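Local atomic coordinates of techylectin-5A (Tachypleus tridentatus, PDB entry 1JC9), a protein that agglutinates bacteria and human erythrocytes in innate immunity by specifically recognising acetyl-group-containing substances on their surfaces. Residues A[96-101]-A[119-124]; A[143-148]-A[250-255]; A[222-227]-A[240-245]. All coordinates share one frame; numbering follows the deposited sequence.

Contact 1. Residues A[96-101]-A[119-124]; sequences GNYGNP and IEKDFW
The ring of Y98 and the carboxylate of D122 slide past one another in opposite directions, their planes 41° apart, where two loops of the fibrinogen C-terminal fold meet: the one that follows strand 89-95 and the one that leads into strand 123-124. K121 CB stands over one face of the phenol as a CH-pi partner, 4.0 Å from the centroid of the Y98 ring; beyond CB, CG still touches the ring at CD1 and the extended chain then leads away, so the aliphatic root and not the ammonium group does the packing. N100 gives one fairly straight bond from its ND2 to D122 OD2 (3.1 Å), meeting the syn lone pair, and a weak, more bent one to D122 OD1. Amide and carboxylate meet nearly in one plane, the OD2 bond fixing the rotation of the amide. Torsion explains the reach of D122: its CG lies between the backbone N and the carbonyl carbon (chi1 46°), which turns the carboxylate to the loop 96-101. Two waters also bond to OD2. Water 1 bridges it to G96 O, while water 2 donates to D122 OD2 (2.9 Å) and accepts from the backbone N atoms of Y98 and N100.

Contact 2. Residues A[143-148]-A[250-255]; sequences FDLKDK and YSLPQV
The hydroxyl oxygen of Y250 accepts a nearly straight hydrogen bond from K148 N (3.0 Å between K148 N and Y250 OH, 166° at the hydrogen), just beyond an antiparallel strand pair of the fibrinogen C-terminal fold. The Y250 side chain swings away from its own backbone N (chi1 -166°) and reaches D147 and K148, just past the end of strand 139-146. Around the same oxygen lie CG of K148 at 3.2 Å from Y250 OH and, a little farther, CB of D147; the lysine chain crosses the phenol obliquely and its end leads away. The carboxylate of D147 is engaged elsewhere, by D151 N and K246. In the sheet proper, K146 and Q254 form a hydrogen-bonded pair, K146 N donating to Q254 O at 3.1 Å. Their side chains lie side by side and point the same way. On the other face, CD2 of L145 meets CG1 of V255 at 3.9 Å, and CB of L145 touches CD1 of L252. L145 and V255 form a non-hydrogen-bonded pair, flanked by a CA-H...O contact from V255 to D144 O. P253 lies in the break of strand 250-261, its ring against the backbone of K146 and D147, with P253 CD 3.2 Å from K146 O.

Contact 3. Residues A[222-227]-A[240-245]; sequences SNLNGL and IEWRAW
Torsions of two residues set up this contact: in I240, chi1 of -49° puts CG1 beside the backbone N and chi2 of -55° then carries CD1 to the loop 222-227, while CG of W242 is anti to its backbone N (chi1 -171°), which brings the indole to S222 and L224. The motif is a type I beta turn, N223 to G226, packed on the chain that enters helix 243-246, within the sugar-binding part of the fibrinogen C-terminal fold. The turn is closed by G226 N bonding to N223 O. I240 packs against its rim: CD1 of I240 lies 3.0 Å from G226 O and close to L224 O as well. These are packing contacts; both carbonyls accept hydrogen bonds from R95 NH1. The side chains of L224 and I240 cross at about a right angle, CD1 of L224 meeting CG2 of I240 at 4.0 Å. L224 CD1 also sits at the edge of the W242 indole, near its plane, next to CE3. CB of S222 approaches CE3 of W242 obliquely at 3.7 Å, while the S222 hydroxyl bonds to S183 O; the indole NE1 is tied to G181 O. Backbones join here through a single bridge between S222 and W242, the residue at the N-cap position. Just past W242, R243 belongs to the pocket of the bound N-acetylglucosamine and forms a salt bridge with E221. Buried E241 turns its carboxylate away to H233 and Y250 N, yet its carbonyl serves the turn: N223 N donates to E241 O at 2.9 Å.

The three contacts illustrate how chemistry follows place in one fold. Contact 3 is buried and largely apolar, with one backbone hydrogen bond between its segments; contact 2 is partly buried and mixes strand pairing with aliphatic packing; contact 1 is also partly buried, and there a carboxylate, an amide and ordered waters do most of the work. Contacts 2 and 3 are near neighbours, their centres about 8 Å apart, and they touch: I240 O lies 3.0 Å from L252 N, probably a hydrogen bond, and F143 packs on L224. Contact 3 is nested in the loop that contact 2 closes. Contact 1 reaches the same sheet and touches contact 3 where W124 meets N225.

Contact 1. Residues A[96-101]-A[119-124]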
loop_
_atom_site.group_PDB
_atom_site.type_symbol
_atom_site.label_atom_id
_atom_site.label_comp_id
_atom_site.label_asym_id
_atom_site.label_seq_id
_atom_site.Cartn_x
_atom_site.Cartn_y
_atom_site.Cartn_z
ATOM N N GLY A 96 -1.221 0.122 -11.858
ATOM C CA GLY A 96 -0.677 -0.208 -13.162
ATOM C C GLY A 96 -1.660 0.252 -14.216
ATOM O O GLY A 96 -2.721 0.770 -13.877
ATOM N N ASN A 97 -1.317 0.083 -15.487
ATOM C CA ASN A 97 -2.216 0.484 -16.563
ATOM C C ASN A 97 -3.034 -0.748 -16.935
ATOM O O ASN A 97 -2.669 -1.485 -17.848
ATOM C CB ASN A 97 -1.418 0.958 -17.775
ATOM C CG ASN A 97 -2.262 1.754 -18.749
ATOM O OD1 ASN A 97 -3.442 1.456 -18.950
ATOM N ND2 ASN A 97 -1.662 2.767 -19.367
ATOM N N TYR A 98 -4.138 -0.968 -16.227
ATOM C CA TYR A 98 -4.973 -2.140 -16.465
ATOM C C TYR A 98 -6.344 -1.854 -17.059
ATOM O O TYR A 98 -7.178 -2.751 -17.147
ATOM C CB TYR A 98 -5.143 -2.924 -15.160
ATOM C CG TYR A 98 -3.846 -3.458 -14.599
ATOM C CD1 TYR A 98 -3.187 -4.524 -15.209
ATOM C CD2 TYR A 98 -3.264 -2.887 -13.468
ATOM C CE1 TYR A 98 -1.980 -5.008 -14.706
ATOM C CE2 TYR A 98 -2.059 -3.363 -12.957
ATOM C CZ TYR A 98 -1.425 -4.422 -13.580
ATOM O OH TYR A 98 -0.235 -4.898 -13.079
ATOM N N GLY A 99 -6.589 -0.611 -17.457
ATOM C CA GLY A 99 -7.872 -0.287 -18.053
ATOM C C GLY A 99 -8.861 0.459 -17.179
ATOM O O GLY A 99 -9.900 0.902 -17.667
ATOM N N ASN A 100 -8.565 0.600 -15.891
ATOM C CA ASN A 100 -9.476 1.317 -15.006
ATOM C C ASN A 100 -9.273 2.821 -15.157
ATOM O O ASN A 100 -8.214 3.269 -15.590
ATOM C CB ASN A 100 -9.250 0.892 -13.552
ATOM C CG ASN A 100 -9.742 -0.518 -13.277
ATOM O OD1 ASN A 100 -10.902 -0.836 -13.530
ATOM N ND2 ASN A 100 -8.864 -1.369 -12.757
ATOM N N PRO A 101 -10.296 3.622 -14.818
ATOM C CA PRO A 101 -10.220 5.084 -14.917
ATOM C C PRO A 101 -9.071 5.631 -14.068
ATOM O O PRO A 101 -8.689 5.020 -13.069
ATOM C CB PRO A 101 -11.579 5.537 -14.385
ATOM C CG PRO A 101 -12.472 4.391 -14.704
ATOM C CD PRO A 101 -11.626 3.203 -14.343
ATOM N N ILE A 119 -7.009 -8.556 -7.310
ATOM C CA ILE A 119 -5.661 -8.815 -6.803
ATOM C C ILE A 119 -4.604 -9.119 -7.867
ATOM O O ILE A 119 -3.410 -9.137 -7.567
ATOM C CB ILE A 119 -5.656 -9.960 -5.768
ATOM C CG1 ILE A 119 -6.179 -11.244 -6.406
ATOM C CG2 ILE A 119 -6.498 -9.571 -4.560
ATOM C CD1 ILE A 119 -5.995 -12.458 -5.540
ATOM N N GLU A 120 -5.027 -9.357 -9.103
ATOM C CA GLU A 120 -4.072 -9.633 -10.173
ATOM C C GLU A 120 -3.803 -8.384 -11.011
ATOM O O GLU A 120 -2.933 -8.382 -11.881
ATOM C CB GLU A 120 -4.577 -10.771 -11.068
ATOM C CG GLU A 120 -4.605 -12.123 -10.370
ATOM C CD GLU A 120 -4.964 -13.262 -11.304
ATOM O OE1 GLU A 120 -4.194 -13.519 -12.252
ATOM O OE2 GLU A 120 -6.016 -13.900 -11.091
ATOM N N LYS A 121 -4.555 -7.324 -10.740
ATOM C CA LYS A 121 -4.397 -6.057 -11.444
ATOM C C LYS A 121 -4.195 -4.964 -10.405
ATOM O O LYS A 121 -3.411 -5.151 -9.474
ATOM C CB LYS A 121 -5.630 -5.791 -12.306
ATOM C CG LYS A 121 -5.782 -6.837 -13.402
ATOM C CD LYS A 121 -7.013 -6.624 -14.258
ATOM C CE LYS A 121 -7.060 -7.656 -15.380
ATOM N NZ LYS A 121 -8.294 -7.525 -16.211
ATOM N N ASP A 122 -4.878 -3.830 -10.545
ATOM C CA ASP A 122 -4.728 -2.760 -9.560
ATOM C C ASP A 122 -5.779 -2.902 -8.461
ATOM O O ASP A 122 -6.953 -3.148 -8.739
ATOM C CB ASP A 122 -4.794 -1.377 -10.230
ATOM C CG ASP A 122 -5.948 -1.237 -11.218
ATOM O OD1 ASP A 122 -6.492 -2.261 -11.682
ATOM O OD2 ASP A 122 -6.297 -0.083 -11.548
ATOM N N PHE A 123 -5.352 -2.762 -7.206
ATOM C CA PHE A 123 -6.273 -2.932 -6.086
ATOM C C PHE A 123 -5.728 -2.397 -4.764
ATOM O O PHE A 123 -4.573 -1.990 -4.668
ATOM C CB PHE A 123 -6.561 -4.419 -5.884
ATOM C CG PHE A 123 -5.398 -5.176 -5.289
ATOM C CD1 PHE A 123 -4.254 -5.432 -6.045
ATOM C CD2 PHE A 123 -5.416 -5.566 -3.950
ATOM C CE1 PHE A 123 -3.144 -6.061 -5.477
ATOM C CE2 PHE A 123 -4.310 -6.196 -3.368
ATOM C CZ PHE A 123 -3.173 -6.443 -4.131
ATOM N N TRP A 124 -6.598 -2.419 -3.756
ATOM C CA TRP A 124 -6.281 -2.030 -2.389
ATOM C C TRP A 124 -6.909 -3.171 -1.600
ATOM O O TRP A 124 -8.116 -3.386 -1.681
ATOM C CB TRP A 124 -6.943 -0.705 -2.002
ATOM C CG TRP A 124 -6.692 -0.341 -0.556
ATOM C CD1 TRP A 124 -7.576 -0.443 0.484
ATOM C CD2 TRP A 124 -5.471 0.161 0.004
ATOM N NE1 TRP A 124 -6.978 -0.031 1.657
ATOM C CE2 TRP A 124 -5.686 0.344 1.388
ATOM C CE3 TRP A 124 -4.213 0.476 -0.532
ATOM C CZ2 TRP A 124 -4.693 0.830 2.244
ATOM C CZ3 TRP A 124 -3.225 0.959 0.323
ATOM C CH2 TRP A 124 -3.474 1.130 1.695
HETATM O O HOH W 1 -4.109 1.728 -11.121
HETATM O O HOH W 2 -5.959 0.412 -14.346
HETATM O O HOH W 3 -8.860 -3.866 -10.492
#

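Contact 2. Residues A[143-148]-A[250-255]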
loop_
_atom_site.group_PDB
_atom_site.type_symbol
_atom_site.label_atom_id
_atom_site.label_comp_id
_atom_site.label_asym_id
_atom_site.label_seq_id
_atom_site.Cartn_x
_atom_site.Cartn_y
_atom_site.Cartn_z
ATOM N N PHE A 143 8.171 -1.238 -0.713
ATOM C CA PHE A 143 7.569 -0.477 -1.802
ATOM C C PHE A 143 8.409 -0.719 -3.054
ATOM O O PHE A 143 9.617 -0.503 -3.038
ATOM C CB PHE A 143 7.582 1.037 -1.526
ATOM C CG PHE A 143 6.653 1.480 -0.424
ATOM C CD1 PHE A 143 7.057 1.445 0.909
ATOM C CD2 PHE A 143 5.383 1.967 -0.726
ATOM C CE1 PHE A 143 6.214 1.891 1.925
ATOM C CE2 PHE A 143 4.532 2.413 0.282
ATOM C CZ PHE A 143 4.949 2.377 1.609
ATOM N N ASP A 144 7.780 -1.187 -4.127
ATOM C CA ASP A 144 8.489 -1.393 -5.379
ATOM C C ASP A 144 7.948 -0.358 -6.355
ATOM O O ASP A 144 6.757 -0.351 -6.667
ATOM C CB ASP A 144 8.274 -2.814 -5.910
ATOM C CG ASP A 144 9.169 -3.827 -5.220
ATOM O OD1 ASP A 144 10.385 -3.570 -5.122
ATOM O OD2 ASP A 144 8.669 -4.878 -4.775
ATOM N N LEU A 145 8.831 0.517 -6.826
ATOM C CA LEU A 145 8.452 1.595 -7.735
ATOM C C LEU A 145 9.171 1.508 -9.082
ATOM O O LEU A 145 10.339 1.119 -9.155
ATOM C CB LEU A 145 8.785 2.940 -7.081
ATOM C CG LEU A 145 8.533 3.030 -5.571
ATOM C CD1 LEU A 145 9.225 4.262 -5.010
ATOM C CD2 LEU A 145 7.031 3.077 -5.296
ATOM N N LYS A 146 8.474 1.892 -10.144
ATOM C CA LYS A 146 9.046 1.864 -11.485
ATOM C C LYS A 146 8.556 3.072 -12.282
ATOM O O LYS A 146 7.377 3.423 -12.209
ATOM C CB LYS A 146 8.634 0.570 -12.197
ATOM C CG LYS A 146 9.156 0.451 -13.623
ATOM C CD LYS A 146 8.567 -0.751 -14.353
ATOM C CE LYS A 146 8.985 -2.064 -13.716
ATOM N NZ LYS A 146 8.411 -3.232 -14.448
ATOM N N ASP A 147 9.451 3.716 -13.033
ATOM C CA ASP A 147 9.045 4.865 -13.837
ATOM C C ASP A 147 8.802 4.451 -15.288
ATOM O O ASP A 147 8.882 3.266 -15.615
ATOM C CB ASP A 147 10.080 5.999 -13.766
ATOM C CG ASP A 147 11.411 5.635 -14.399
ATOM O OD1 ASP A 147 11.447 4.766 -15.296
ATOM O OD2 ASP A 147 12.428 6.242 -14.007
ATOM N N LYS A 148 8.505 5.419 -16.153
ATOM C CA LYS A 148 8.220 5.125 -17.558
ATOM C C LYS A 148 9.400 4.593 -18.366
ATOM O O LYS A 148 9.203 3.971 -19.409
ATOM C CB LYS A 148 7.633 6.358 -18.250
ATOM C CG LYS A 148 6.367 6.866 -17.590
ATOM C CD LYS A 148 5.670 7.924 -18.425
ATOM C CE LYS A 148 5.037 7.321 -19.664
ATOM N NZ LYS A 148 4.200 8.322 -20.377
ATOM N N TYR A 250 5.370 13.896 -11.096
ATOM C CA TYR A 250 5.593 12.661 -11.836
ATOM C C TYR A 250 4.803 11.519 -11.196
ATOM O O TYR A 250 5.098 11.086 -10.075
ATOM C CB TYR A 250 7.091 12.330 -11.860
ATOM C CG TYR A 250 7.472 11.262 -12.863
ATOM C CD1 TYR A 250 7.203 9.918 -12.618
ATOM C CD2 TYR A 250 8.084 11.604 -14.072
ATOM C CE1 TYR A 250 7.530 8.938 -13.550
ATOM C CE2 TYR A 250 8.414 10.632 -15.015
ATOM C CZ TYR A 250 8.134 9.301 -14.748
ATOM O OH TYR A 250 8.443 8.338 -15.684
ATOM N N SER A 251 3.796 11.044 -11.921
ATOM C CA SER A 251 2.939 9.962 -11.459
ATOM C C SER A 251 3.513 8.631 -11.942
ATOM O O SER A 251 3.431 8.308 -13.134
ATOM C CB SER A 251 1.522 10.161 -12.011
ATOM O OG SER A 251 0.621 9.185 -11.519
ATOM N N LEU A 252 4.093 7.864 -11.016
ATOM C CA LEU A 252 4.693 6.574 -11.358
ATOM C C LEU A 252 3.682 5.657 -12.047
ATOM O O LEU A 252 2.538 5.523 -11.609
ATOM C CB LEU A 252 5.267 5.909 -10.096
ATOM C CG LEU A 252 6.406 6.684 -9.415
ATOM C CD1 LEU A 252 6.644 6.150 -8.017
ATOM C CD2 LEU A 252 7.678 6.583 -10.252
ATOM N N PRO A 253 4.088 5.024 -13.155
ATOM C CA PRO A 253 3.197 4.127 -13.895
ATOM C C PRO A 253 2.932 2.774 -13.238
ATOM O O PRO A 253 1.914 2.139 -13.516
ATOM C CB PRO A 253 3.895 3.995 -15.247
ATOM C CG PRO A 253 5.338 4.082 -14.879
ATOM C CD PRO A 253 5.362 5.212 -13.874
ATOM N N GLN A 254 3.844 2.326 -12.380
ATOM C CA GLN A 254 3.665 1.043 -11.698
ATOM C C GLN A 254 4.260 1.035 -10.301
ATOM O O GLN A 254 5.432 1.355 -10.122
ATOM C CB GLN A 254 4.309 -0.094 -12.491
ATOM C CG GLN A 254 3.635 -0.419 -13.801
ATOM C CD GLN A 254 4.168 -1.700 -14.408
ATOM O OE1 GLN A 254 3.998 -2.784 -13.847
ATOM N NE2 GLN A 254 4.826 -1.583 -15.555
ATOM N N VAL A 255 3.451 0.667 -9.313
ATOM C CA VAL A 255 3.918 0.594 -7.933
ATOM C C VAL A 255 3.236 -0.577 -7.231
ATOM O O VAL A 255 2.177 -1.037 -7.660
ATOM C CB VAL A 255 3.606 1.894 -7.132
ATOM C CG1 VAL A 255 4.155 3.109 -7.859
ATOM C CG2 VAL A 255 2.117 2.035 -6.914
#

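Contact 3. Residues A[222-227]-A[240-245]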
loop_
_atom_site.group_PDB
_atom_site.type_symbol
_atom_site.label_atom_id
_atom_site.label_comp_id
_atom_site.label_asym_id
_atom_site.label_seq_id
_atom_site.Cartn_x
_atom_site.Cartn_y
_atom_site.Cartn_z
ATOM N N SER A 222 4.471 11.034 -0.223
ATOM C CA SER A 222 4.156 9.862 -1.050
ATOM C C SER A 222 2.632 9.829 -1.174
ATOM O O SER A 222 1.925 10.119 -0.212
ATOM C CB SER A 222 4.693 8.563 -0.425
ATOM O OG SER A 222 4.225 8.364 0.893
ATOM N N ASN A 223 2.127 9.482 -2.355
ATOM C CA ASN A 223 0.684 9.483 -2.596
ATOM C C ASN A 223 0.323 8.369 -3.577
ATOM O O ASN A 223 -0.324 8.609 -4.593
ATOM C CB ASN A 223 0.302 10.863 -3.168
ATOM C CG ASN A 223 -1.196 11.103 -3.213
ATOM O OD1 ASN A 223 -1.905 10.881 -2.232
ATOM N ND2 ASN A 223 -1.680 11.589 -4.347
ATOM N N LEU A 224 0.728 7.146 -3.251
ATOM C CA LEU A 224 0.506 5.990 -4.117
ATOM C C LEU A 224 -0.929 5.652 -4.505
ATOM O O LEU A 224 -1.152 4.952 -5.496
ATOM C CB LEU A 224 1.204 4.769 -3.514
ATOM C CG LEU A 224 2.682 4.609 -3.910
ATOM C CD1 LEU A 224 3.379 5.957 -4.029
ATOM C CD2 LEU A 224 3.379 3.725 -2.897
ATOM N N ASN A 225 -1.903 6.138 -3.740
ATOM C CA ASN A 225 -3.298 5.884 -4.084
ATOM C C ASN A 225 -3.893 7.090 -4.812
ATOM O O ASN A 225 -5.113 7.244 -4.871
ATOM C CB ASN A 225 -4.132 5.579 -2.838
ATOM C CG ASN A 225 -3.840 4.205 -2.264
ATOM O OD1 ASN A 225 -3.379 3.307 -2.974
ATOM N ND2 ASN A 225 -4.125 4.026 -0.979
ATOM N N GLY A 226 -3.027 7.934 -5.374
ATOM C CA GLY A 226 -3.495 9.112 -6.086
ATOM C C GLY A 226 -3.957 8.817 -7.504
ATOM O O GLY A 226 -4.079 7.659 -7.900
ATOM N N LEU A 227 -4.213 9.873 -8.273
ATOM C CA LEU A 227 -4.667 9.731 -9.654
ATOM C C LEU A 227 -3.603 9.080 -10.520
ATOM O O LEU A 227 -2.411 9.307 -10.328
ATOM C CB LEU A 227 -5.026 11.103 -10.250
ATOM C CG LEU A 227 -6.083 11.947 -9.531
ATOM C CD1 LEU A 227 -6.340 13.217 -10.324
ATOM C CD2 LEU A 227 -7.374 11.159 -9.377
ATOM N N ILE A 240 0.417 9.582 -8.582
ATOM C CA ILE A 240 1.129 8.565 -7.790
ATOM C C ILE A 240 2.548 9.079 -7.533
ATOM O O ILE A 240 3.479 8.726 -8.254
ATOM C CB ILE A 240 1.245 7.216 -8.564
ATOM C CG1 ILE A 240 -0.116 6.796 -9.126
ATOM C CG2 ILE A 240 1.808 6.128 -7.652
ATOM C CD1 ILE A 240 -1.194 6.714 -8.108
ATOM N N GLU A 241 2.714 9.892 -6.496
ATOM C CA GLU A 241 4.011 10.493 -6.196
ATOM C C GLU A 241 4.875 9.833 -5.126
ATOM O O GLU A 241 4.380 9.242 -4.163
ATOM C CB GLU A 241 3.817 11.954 -5.765
ATOM C CG GLU A 241 2.734 12.749 -6.504
ATOM C CD GLU A 241 3.121 13.107 -7.926
ATOM O OE1 GLU A 241 4.314 13.412 -8.164
ATOM O OE2 GLU A 241 2.224 13.099 -8.802
ATOM N N TRP A 242 6.183 9.956 -5.313
ATOM C CA TRP A 242 7.166 9.485 -4.347
ATOM C C TRP A 242 8.205 10.592 -4.451
ATOM O O TRP A 242 9.155 10.526 -5.230
ATOM C CB TRP A 242 7.751 8.126 -4.725
ATOM C CG TRP A 242 8.593 7.555 -3.614
ATOM C CD1 TRP A 242 9.928 7.764 -3.403
ATOM C CD2 TRP A 242 8.141 6.733 -2.527
ATOM N NE1 TRP A 242 10.335 7.125 -2.254
ATOM C CE2 TRP A 242 9.258 6.485 -1.697
ATOM C CE3 TRP A 242 6.900 6.183 -2.174
ATOM C CZ2 TRP A 242 9.171 5.708 -0.530
ATOM C CZ3 TRP A 242 6.813 5.413 -1.015
ATOM C CH2 TRP A 242 7.945 5.183 -0.207
ATOM N N ARG A 243 7.971 11.636 -3.668
ATOM C CA ARG A 243 8.801 12.830 -3.656
ATOM C C ARG A 243 10.314 12.675 -3.731
ATOM O O ARG A 243 10.959 13.310 -4.567
ATOM C CB ARG A 243 8.456 13.679 -2.434
ATOM C CG ARG A 243 9.188 15.010 -2.402
ATOM C CD ARG A 243 8.942 15.735 -1.104
ATOM N NE ARG A 243 9.657 17.003 -1.054
ATOM C CZ ARG A 243 9.521 17.899 -0.081
ATOM N NH1 ARG A 243 8.690 17.666 0.932
ATOM N NH2 ARG A 243 10.214 19.030 -0.122
ATOM N N ALA A 244 10.881 11.848 -2.861
ATOM C CA ALA A 244 12.328 11.678 -2.823
ATOM C C ALA A 244 12.954 11.186 -4.121
ATOM O O ALA A 244 14.148 11.367 -4.337
ATOM C CB ALA A 244 12.713 10.752 -1.671
ATOM N N TRP A 245 12.165 10.568 -4.990
ATOM C CA TRP A 245 12.716 10.076 -6.243
ATOM C C TRP A 245 12.353 10.930 -7.456
ATOM O O TRP A 245 13.240 11.401 -8.168
ATOM C CB TRP A 245 12.285 8.619 -6.481
ATOM C CG TRP A 245 12.865 8.007 -7.733
ATOM C CD1 TRP A 245 14.039 8.354 -8.350
ATOM C CD2 TRP A 245 12.313 6.930 -8.504
ATOM N NE1 TRP A 245 14.247 7.562 -9.453
ATOM C CE2 TRP A 245 13.206 6.680 -9.574
ATOM C CE3 TRP A 245 11.153 6.150 -8.394
ATOM C CZ2 TRP A 245 12.974 5.682 -10.531
ATOM C CZ3 TRP A 245 10.922 5.154 -9.346
ATOM C CH2 TRP A 245 11.830 4.932 -10.400
#